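Local coordinates for esterase (Rhizomucor miehei CAU432, PDB 4WY8), which catalyses the hydrolysis of carboxylic esters, as a carboxylesterase of the alpha/beta hydrolase fold, at residues D197-D202 against W220-Y225; D261-E266 against I289-F294. All blocks are in the same frame, centred on the assembly; numbering follows the deposited sequence.

Contact 1 (D197-D202 against W220-Y225); sequences DNFETD and WFFDHY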
ATOM      1  N   ASP A 197      19.886  15.841   0.493  1.00 21.03           N
ATOM      2  CA  ASP A 197      21.154  15.709  -0.207  1.00 16.88           C
ATOM      3  C   ASP A 197      22.192  15.038   0.686  1.00 19.93           C
ATOM      4  O   ASP A 197      23.389  15.264   0.541  1.00 21.29           O
ATOM      5  CB  ASP A 197      21.656  17.074  -0.691  1.00 22.67           C
ATOM      6  CG  ASP A 197      22.160  17.970   0.459  1.00 22.05           C
ATOM      7  OD1 ASP A 197      21.705  17.812   1.617  1.00 15.83           O
ATOM      8  OD2 ASP A 197      23.029  18.828   0.197  1.00 25.66           O
ATOM      9  N   ASN A 198      21.755  14.270   1.666  1.00 18.68           N
ATOM     10  CA  ASN A 198      22.741  13.503   2.400  1.00 18.28           C
ATOM     11  C   ASN A 198      22.965  12.171   1.685  1.00 23.25           C
ATOM     12  O   ASN A 198      22.076  11.302   1.658  1.00 18.59           O
ATOM     13  CB  ASN A 198      22.318  13.288   3.846  1.00 17.58           C
ATOM     14  CG  ASN A 198      23.350  12.500   4.632  1.00 22.69           C
ATOM     15  OD1 ASN A 198      24.394  12.109   4.094  1.00 21.79           O
ATOM     16  ND2 ASN A 198      23.058  12.244   5.901  1.00 19.66           N
ATOM     17  N   PHE A 199      24.159  12.015   1.111  1.00 22.03           N
ATOM     18  CA  PHE A 199      24.464  10.835   0.311  1.00 21.53           C
ATOM     19  C   PHE A 199      25.100   9.738   1.136  1.00 19.34           C
ATOM     20  O   PHE A 199      25.730   8.822   0.587  1.00 18.25           O
ATOM     21  CB  PHE A 199      25.382  11.190  -0.863  1.00 16.38           C
ATOM     22  CG  PHE A 199      24.875  12.321  -1.692  1.00 18.33           C
ATOM     23  CD1 PHE A 199      23.641  12.226  -2.326  1.00 17.64           C
ATOM     24  CD2 PHE A 199      25.654  13.446  -1.905  1.00 21.35           C
ATOM     25  CE1 PHE A 199      23.163  13.259  -3.110  1.00 17.64           C
ATOM     26  CE2 PHE A 199      25.193  14.490  -2.692  1.00 20.42           C
ATOM     27  CZ  PHE A 199      23.943  14.398  -3.302  1.00 18.64           C
ATOM     28  N   GLU A 200      24.978   9.844   2.452  1.00 15.64           N
ATOM     29  CA  GLU A 200      25.480   8.796   3.329  1.00 16.08           C
ATOM     30  C   GLU A 200      24.450   8.312   4.355  1.00 21.19           C
ATOM     31  O   GLU A 200      24.823   7.900   5.452  1.00 22.60           O
ATOM     32  CB  GLU A 200      26.738   9.275   4.032  1.00 23.98           C
ATOM     33  CG  GLU A 200      27.867   9.628   3.072  1.00 23.84           C
ATOM     34  CD  GLU A 200      28.661   8.397   2.640  1.00 34.89           C
ATOM     35  OE1 GLU A 200      28.361   7.289   3.145  1.00 39.12           O
ATOM     36  OE2 GLU A 200      29.580   8.533   1.794  1.00 42.97           O
ATOM     37  N   THR A 201      23.160   8.366   4.005  1.00 18.41           N
ATOM     38  CA  THR A 201      22.136   7.732   4.829  1.00 18.27           C
ATOM     39  C   THR A 201      22.371   6.236   4.740  1.00 17.63           C
ATOM     40  O   THR A 201      23.126   5.779   3.872  1.00 19.89           O
ATOM     41  CB  THR A 201      20.683   8.078   4.359  1.00 20.22           C
ATOM     42  OG1 THR A 201      20.436   7.506   3.058  1.00 19.25           O
ATOM     43  CG2 THR A 201      20.453   9.610   4.307  1.00 15.41           C
ATOM     44  N   ASP A 202      21.744   5.466   5.622  1.00 17.09           N
ATOM     45  CA  ASP A 202      21.933   4.015   5.609  1.00 18.35           C
ATOM     46  C   ASP A 202      21.501   3.350   4.299  1.00 20.64           C
ATOM     47  O   ASP A 202      22.150   2.394   3.851  1.00 18.26           O
ATOM     48  CB  ASP A 202      21.192   3.362   6.774  1.00 20.03           C
ATOM     49  CG  ASP A 202      21.919   3.531   8.087  1.00 36.81           C
ATOM     50  OD1 ASP A 202      22.948   4.256   8.110  1.00 33.47           O
ATOM     51  OD2 ASP A 202      21.461   2.934   9.092  1.00 48.85           O
ATOM     52  N   TRP A 220      25.623  13.130  -9.652  1.00 11.77           N
ATOM     53  CA  TRP A 220      25.593  13.739 -10.968  1.00 12.07           C
ATOM     54  C   TRP A 220      24.329  14.617 -11.204  1.00 16.18           C
ATOM     55  O   TRP A 220      24.396  15.773 -11.692  1.00 17.93           O
ATOM     56  CB  TRP A 220      25.700  12.615 -11.987  1.00 13.97           C
ATOM     57  CG  TRP A 220      25.851  13.005 -13.408  1.00 16.82           C
ATOM     58  CD1 TRP A 220      26.978  13.496 -14.014  1.00 17.56           C
ATOM     59  CD2 TRP A 220      24.866  12.864 -14.437  1.00 17.28           C
ATOM     60  NE1 TRP A 220      26.738  13.690 -15.353  1.00 16.65           N
ATOM     61  CE2 TRP A 220      25.452  13.309 -15.638  1.00 18.11           C
ATOM     62  CE3 TRP A 220      23.541  12.408 -14.458  1.00 18.85           C
ATOM     63  CZ2 TRP A 220      24.753  13.331 -16.848  1.00 17.78           C
ATOM     64  CZ3 TRP A 220      22.850  12.416 -15.656  1.00 19.74           C
ATOM     65  CH2 TRP A 220      23.457  12.878 -16.841  1.00 21.17           C
ATOM     66  N   PHE A 221      23.179  14.062 -10.843  1.00 11.88           N
ATOM     67  CA  PHE A 221      21.913  14.782 -10.927  1.00 13.83           C
ATOM     68  C   PHE A 221      21.939  16.089 -10.126  1.00 13.68           C
ATOM     69  O   PHE A 221      21.658  17.167 -10.648  1.00 12.90           O
ATOM     70  CB  PHE A 221      20.788  13.909 -10.399  1.00 12.80           C
ATOM     71  CG  PHE A 221      20.391  12.789 -11.315  1.00 12.64           C
ATOM     72  CD1 PHE A 221      20.432  12.947 -12.691  1.00 10.27           C
ATOM     73  CD2 PHE A 221      19.904  11.597 -10.783  1.00 11.30           C
ATOM     74  CE1 PHE A 221      20.025  11.915 -13.522  1.00 15.18           C
ATOM     75  CE2 PHE A 221      19.488  10.567 -11.594  1.00  9.93           C
ATOM     76  CZ  PHE A 221      19.537  10.718 -12.962  1.00 13.76           C
ATOM     77  N   PHE A 222      22.285  15.984  -8.852  1.00 12.54           N
ATOM     78  CA  PHE A 222      22.357  17.168  -7.995  1.00 16.25           C
ATOM     79  C   PHE A 222      23.356  18.223  -8.527  1.00 19.72           C
ATOM     80  O   PHE A 222      23.084  19.440  -8.478  1.00 15.25           O
ATOM     81  CB  PHE A 222      22.755  16.747  -6.581  1.00 13.19           C
ATOM     82  CG  PHE A 222      21.595  16.680  -5.596  1.00 18.22           C
ATOM     83  CD1 PHE A 222      21.093  17.839  -4.999  1.00 19.05           C
ATOM     84  CD2 PHE A 222      21.038  15.456  -5.242  1.00 18.18           C
ATOM     85  CE1 PHE A 222      20.031  17.780  -4.071  1.00 21.55           C
ATOM     86  CE2 PHE A 222      19.978  15.379  -4.319  1.00 18.46           C
ATOM     87  CZ  PHE A 222      19.472  16.550  -3.734  1.00 15.08           C
ATOM     88  N   ASP A 223      24.488  17.762  -9.067  1.00 16.07           N
ATOM     89  CA  ASP A 223      25.508  18.686  -9.560  1.00 18.57           C
ATOM     90  C   ASP A 223      25.002  19.435 -10.790  1.00 16.54           C
ATOM     91  O   ASP A 223      25.312  20.609 -10.973  1.00 16.06           O
ATOM     92  CB  ASP A 223      26.823  17.958  -9.875  1.00 20.84           C
ATOM     93  CG  ASP A 223      27.640  17.676  -8.632  1.00 21.39           C
ATOM     94  OD1 ASP A 223      27.412  18.356  -7.608  1.00 28.41           O
ATOM     95  OD2 ASP A 223      28.504  16.770  -8.675  1.00 23.59           O
ATOM     96  N   HIS A 224      24.232  18.768 -11.645  1.00 15.19           N
ATOM     97  CA  HIS A 224      23.611  19.517 -12.749  1.00 16.13           C
ATOM     98  C   HIS A 224      22.470  20.458 -12.307  1.00 16.12           C
ATOM     99  O   HIS A 224      22.292  21.533 -12.887  1.00 13.41           O
ATOM    100  CB  HIS A 224      23.071  18.573 -13.827  1.00 15.79           C
ATOM    101  CG  HIS A 224      24.126  17.986 -14.719  1.00 22.75           C
ATOM    102  ND1 HIS A 224      24.997  18.762 -15.459  1.00 22.58           N
ATOM    103  CD2 HIS A 224      24.416  16.701 -15.030  1.00 20.58           C
ATOM    104  CE1 HIS A 224      25.789  17.980 -16.170  1.00 19.61           C
ATOM    105  NE2 HIS A 224      25.462  16.724 -15.922  1.00 23.91           N
ATOM    106  N   TYR A 225      21.676  20.036 -11.320  1.00 13.24           N
ATOM    107  CA  TYR A 225      20.474  20.789 -10.893  1.00 17.18           C
ATOM    108  C   TYR A 225      20.809  22.003 -10.013  1.00 14.92           C
ATOM    109  O   TYR A 225      20.271  23.103 -10.205  1.00 12.88           O
ATOM    110  CB  TYR A 225      19.528  19.836 -10.141  1.00 14.54           C
ATOM    111  CG  TYR A 225      18.150  20.348  -9.723  1.00 14.26           C
ATOM    112  CD1 TYR A 225      17.708  20.204  -8.405  1.00 12.21           C
ATOM    113  CD2 TYR A 225      17.282  20.900 -10.643  1.00 12.90           C
ATOM    114  CE1 TYR A 225      16.460  20.628  -8.014  1.00 13.13           C
ATOM    115  CE2 TYR A 225      16.016  21.326 -10.267  1.00 13.10           C
ATOM    116  CZ  TYR A 225      15.615  21.182  -8.951  1.00 14.86           C
ATOM    117  OH  TYR A 225      14.359  21.603  -8.564  1.00 18.41           O
TER
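Phe199 and Asp197 both pack on the ring of Phe222, joining the loop that follows strand 188-191 of the alpha/beta hydrolase sheet to helix 215-225. The aromatic pair is an offset edge-to-face (T-shaped) stack: the ring planes stand at 74° and the centroids are 5.5 Å apart. Phe199 supplies the edge, with its CZ 3.6 Å from CD2 of Phe222 and its CE1 at 3.7 Å from the same atom. Asp197 contributes its methylene, not its charge. Its CB lies over one face of the Phe222 ring, 4.2 Å from the centroid and 28° off the normal, a geometry that qualifies as a CH-pi contact. With CG set between the backbone N and the carbonyl carbon (chi1 72°), the carboxylate leads away from the helix and its OD1 forms a salt bridge with Lys241. No hydrogen bond links the two segments, and the 134 Å² they bury together comes from these three residues.

In the second shell, Trp92 meets Phe222 edge-to-face and also stacks on Tyr225, forming a wider aromatic cluster. Trp92 closes an HGGGW sequence, as in the hormone-sensitive-lipase-like esterases, where this motif contributes to the oxyanion hole. On the loop side, Asn198 OD1 accepts from Glu200 N in an Asx turn that spans Phe199; Phe199 O in turn accepts from Arg215 NE, at the start of the same helix. The Phe199 ring is also backed from within its own loop: the carbonyl O of Asp197 stands 3.7 Å above the ring plane, over its centre.

Contact 2 (D261-E266 against I289-F294); sequences DVLREE and IIHGIF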
ATOM      1  N   ASP A 261      16.446   0.964  -2.290  1.00 13.06           N
ATOM      2  CA  ASP A 261      16.533   2.278  -2.946  1.00 14.31           C
ATOM      3  C   ASP A 261      17.379   3.181  -2.070  1.00 15.47           C
ATOM      4  O   ASP A 261      17.166   3.231  -0.846  1.00  9.83           O
ATOM      5  CB  ASP A 261      15.125   2.876  -3.151  1.00 12.37           C
ATOM      6  CG  ASP A 261      15.129   4.244  -3.885  1.00 21.15           C
ATOM      7  OD1 ASP A 261      16.203   4.762  -4.307  1.00 17.27           O
ATOM      8  OD2 ASP A 261      14.010   4.791  -4.086  1.00 21.44           O
ATOM      9  N   VAL A 262      18.338   3.885  -2.678  1.00 12.62           N
ATOM     10  CA  VAL A 262      19.175   4.808  -1.909  1.00 13.60           C
ATOM     11  C   VAL A 262      18.333   5.917  -1.271  1.00 13.35           C
ATOM     12  O   VAL A 262      18.685   6.425  -0.206  1.00 14.06           O
ATOM     13  CB  VAL A 262      20.283   5.463  -2.775  1.00 12.82           C
ATOM     14  CG1 VAL A 262      21.299   4.425  -3.205  1.00 12.73           C
ATOM     15  CG2 VAL A 262      19.680   6.205  -3.982  1.00 13.22           C
ATOM     16  N   LEU A 263      17.198   6.243  -1.883  1.00  9.84           N
ATOM     17  CA  LEU A 263      16.344   7.335  -1.399  1.00 11.77           C
ATOM     18  C   LEU A 263      15.349   6.889  -0.343  1.00  9.82           C
ATOM     19  O   LEU A 263      14.490   7.671   0.079  1.00 11.33           O
ATOM     20  CB  LEU A 263      15.565   7.969  -2.573  1.00 10.01           C
ATOM     21  CG  LEU A 263      16.401   8.545  -3.718  1.00 13.96           C
ATOM     22  CD1 LEU A 263      15.494   9.126  -4.771  1.00  9.67           C
ATOM     23  CD2 LEU A 263      17.369   9.617  -3.165  1.00 12.70           C
ATOM     24  N   ARG A 264      15.408   5.620   0.049  1.00 10.25           N
ATOM     25  CA  ARG A 264      14.396   5.089   0.958  1.00 11.17           C
ATOM     26  C   ARG A 264      14.303   5.851   2.269  1.00 14.90           C
ATOM     27  O   ARG A 264      13.206   6.287   2.691  1.00 11.73           O
ATOM     28  CB  ARG A 264      14.672   3.629   1.267  1.00 13.22           C
ATOM     29  CG  ARG A 264      13.632   3.030   2.210  1.00 14.69           C
ATOM     30  CD  ARG A 264      13.978   1.604   2.577  1.00 12.64           C
ATOM     31  NE  ARG A 264      15.019   1.544   3.590  1.00 13.87           N
ATOM     32  CZ  ARG A 264      15.813   0.496   3.771  1.00 16.60           C
ATOM     33  NH1 ARG A 264      15.688  -0.562   2.980  1.00 15.55           N
ATOM     34  NH2 ARG A 264      16.734   0.509   4.730  1.00 15.56           N
ATOM     35  N   GLU A 265      15.456   6.024   2.914  1.00 14.73           N
ATOM     36  CA  GLU A 265      15.462   6.621   4.256  1.00 14.65           C
ATOM     37  C   GLU A 265      14.977   8.067   4.282  1.00 13.84           C
ATOM     38  O   GLU A 265      14.212   8.421   5.169  1.00 16.26           O
ATOM     39  CB  GLU A 265      16.850   6.492   4.865  1.00 16.42           C
ATOM     40  CG  GLU A 265      17.120   5.054   5.274  1.00 19.60           C
ATOM     41  CD  GLU A 265      16.006   4.507   6.168  1.00 27.34           C
ATOM     42  OE1 GLU A 265      15.679   5.185   7.166  1.00 39.38           O
ATOM     43  OE2 GLU A 265      15.417   3.435   5.869  1.00 27.79           O
ATOM     44  N   GLU A 266      15.379   8.891   3.311  1.00 11.70           N
ATOM     45  CA  GLU A 266      14.951  10.284   3.300  1.00 11.87           C
ATOM     46  C   GLU A 266      13.461  10.452   2.950  1.00 12.81           C
ATOM     47  O   GLU A 266      12.808  11.379   3.444  1.00 11.88           O
ATOM     48  CB  GLU A 266      15.831  11.088   2.341  1.00 12.96           C
ATOM     49  CG  GLU A 266      15.756  10.624   0.897  1.00 14.59           C
ATOM     50  CD  GLU A 266      16.886  11.189   0.059  1.00 20.24           C
ATOM     51  OE1 GLU A 266      18.022  10.665   0.206  1.00 22.36           O
ATOM     52  OE2 GLU A 266      16.654  12.119  -0.767  1.00 20.45           O
ATOM     53  N   ILE A 289      11.339  -4.229  -4.241  1.00 15.60           N
ATOM     54  CA  ILE A 289      11.442  -3.435  -5.458  1.00 17.15           C
ATOM     55  C   ILE A 289      12.574  -2.428  -5.408  1.00 19.42           C
ATOM     56  O   ILE A 289      13.079  -2.062  -4.341  1.00 14.56           O
ATOM     57  CB  ILE A 289      10.129  -2.658  -5.777  1.00 17.30           C
ATOM     58  CG1 ILE A 289       9.848  -1.600  -4.715  1.00 14.79           C
ATOM     59  CG2 ILE A 289       8.957  -3.598  -5.910  1.00 13.87           C
ATOM     60  CD1 ILE A 289       8.803  -0.622  -5.149  1.00 13.69           C
ATOM     61  N   ILE A 290      12.960  -1.977  -6.594  1.00 18.29           N
ATOM     62  CA  ILE A 290      13.969  -0.955  -6.720  1.00 17.43           C
ATOM     63  C   ILE A 290      13.381   0.327  -7.256  1.00 14.47           C
ATOM     64  O   ILE A 290      12.247   0.370  -7.735  1.00 11.44           O
ATOM     65  CB  ILE A 290      15.120  -1.385  -7.652  1.00 16.89           C
ATOM     66  CG1 ILE A 290      14.558  -1.772  -9.032  1.00 16.09           C
ATOM     67  CG2 ILE A 290      15.914  -2.515  -7.008  1.00 15.00           C
ATOM     68  CD1 ILE A 290      15.614  -1.799 -10.166  1.00 18.40           C
ATOM     69  N   HIS A 291      14.184   1.370  -7.158  1.00 13.31           N
ATOM     70  CA  HIS A 291      13.881   2.631  -7.781  1.00 16.72           C
ATOM     71  C   HIS A 291      13.826   2.491  -9.308  1.00 19.50           C
ATOM     72  O   HIS A 291      14.624   1.766  -9.898  1.00 21.25           O
ATOM     73  CB  HIS A 291      14.941   3.654  -7.362  1.00 12.36           C
ATOM     74  CG  HIS A 291      14.565   5.076  -7.631  1.00 15.17           C
ATOM     75  ND1 HIS A 291      14.170   5.943  -6.627  1.00 19.90           N
ATOM     76  CD2 HIS A 291      14.582   5.809  -8.770  1.00 16.66           C
ATOM     77  CE1 HIS A 291      13.931   7.134  -7.145  1.00 19.09           C
ATOM     78  NE2 HIS A 291      14.170   7.081  -8.446  1.00 19.89           N
ATOM     79  N   GLY A 292      12.901   3.212  -9.937  1.00 17.10           N
ATOM     80  CA  GLY A 292      12.881   3.361 -11.383  1.00 19.56           C
ATOM     81  C   GLY A 292      11.871   2.525 -12.156  1.00 22.74           C
ATOM     82  O   GLY A 292      11.896   2.488 -13.398  1.00 20.88           O
ATOM     83  N   ILE A 293      10.929   1.912 -11.453  1.00 11.99           N
ATOM     84  CA  ILE A 293       9.987   1.066 -12.153  1.00 15.37           C
ATOM     85  C   ILE A 293       8.965   1.874 -12.959  1.00 15.00           C
ATOM     86  O   ILE A 293       8.287   1.318 -13.821  1.00 18.47           O
ATOM     87  CB  ILE A 293       9.290   0.096 -11.192  1.00 19.94           C
ATOM     88  CG1 ILE A 293       8.575   0.816 -10.056  1.00 16.57           C
ATOM     89  CG2 ILE A 293      10.338  -0.848 -10.591  1.00 20.73           C
ATOM     90  CD1 ILE A 293       7.965  -0.181  -9.064  1.00 16.31           C
ATOM     91  N   PHE A 294       8.866   3.179 -12.710  1.00 13.87           N
ATOM     92  CA  PHE A 294       7.861   3.988 -13.410  1.00 14.66           C
ATOM     93  C   PHE A 294       8.384   4.848 -14.569  1.00 13.45           C
ATOM     94  O   PHE A 294       7.617   5.641 -15.152  1.00 14.28           O
ATOM     95  CB  PHE A 294       7.123   4.881 -12.405  1.00 13.98           C
ATOM     96  CG  PHE A 294       6.285   4.105 -11.438  1.00 13.49           C
ATOM     97  CD1 PHE A 294       5.166   3.414 -11.884  1.00 12.43           C
ATOM     98  CD2 PHE A 294       6.621   4.045 -10.092  1.00 14.72           C
ATOM     99  CE1 PHE A 294       4.387   2.677 -10.995  1.00 15.08           C
ATOM    100  CE2 PHE A 294       5.851   3.313  -9.192  1.00 12.41           C
ATOM    101  CZ  PHE A 294       4.732   2.633  -9.644  1.00 16.37           C
TER
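Asp261 and His291 meet through a buried hydrogen bond, His291 ND1 to Asp261 OD2, 2.8 Å long and nearly straight at 163°. The oxygen lies in the imidazole plane, whereas the nitrogen reaches it on the syn side, out of the carboxylate plane; the two planes are turned 69° apart. In both residues CG is anti to the backbone N, extending the two groups toward each other from backbones whose CA atoms are 5.5 Å apart. Leu263 N approaches the other oxygen, Asp261 OD1, from well above the carboxylate plane at 3.0 Å, a capping bond ahead of helix 264-276; with both oxygens engaged, the carboxylate's rotation would be limited. Leu263 CD1 packs 3.5 Å from His291 CE1, and Tyr192 meets the imidazole as well. Beyond this tight part, the first turn of the helix diverges toward a partly exposed side, where Arg264 NE and Glu265 OE2 form a salt bridge of 3.0 Å and Glu265 packs on Pro3 of the second subunit. The remaining imidazole nitrogen, His291 NE2, is hydrogen-bonded to Ser164 OG on the probable nucleophile elbow. This Ser-His-Asp geometry is consistent with the catalytic triad of alpha/beta hydrolases.

Overall arrangement
The centres of contact 1 and contact 2 lie about 14 Å apart, and along the chain contact 1 closes before contact 2 opens. Contact 2 holds the histidine and aspartate of the probable triad with Ser164; contact 1 joins the loop beyond strand 188-191 to helix 215-225. A direct connection runs through Glu266 of contact 2, whose OE2 accepts hydrogen bonds from Thr195 N and Asp196 N, just before the 197-202 segment. The two contacts also touch by packing, Thr201 OG1 lying 3.9 Å from Val262 O and 4.1 Å from Glu265 CB. Ser203 adds polar links: its OG hydrogen-bonds to Val262 O and Glu265 N, joining helix 202-206 to the Asp261-Arg264 turn and the first turn of helix 264-276.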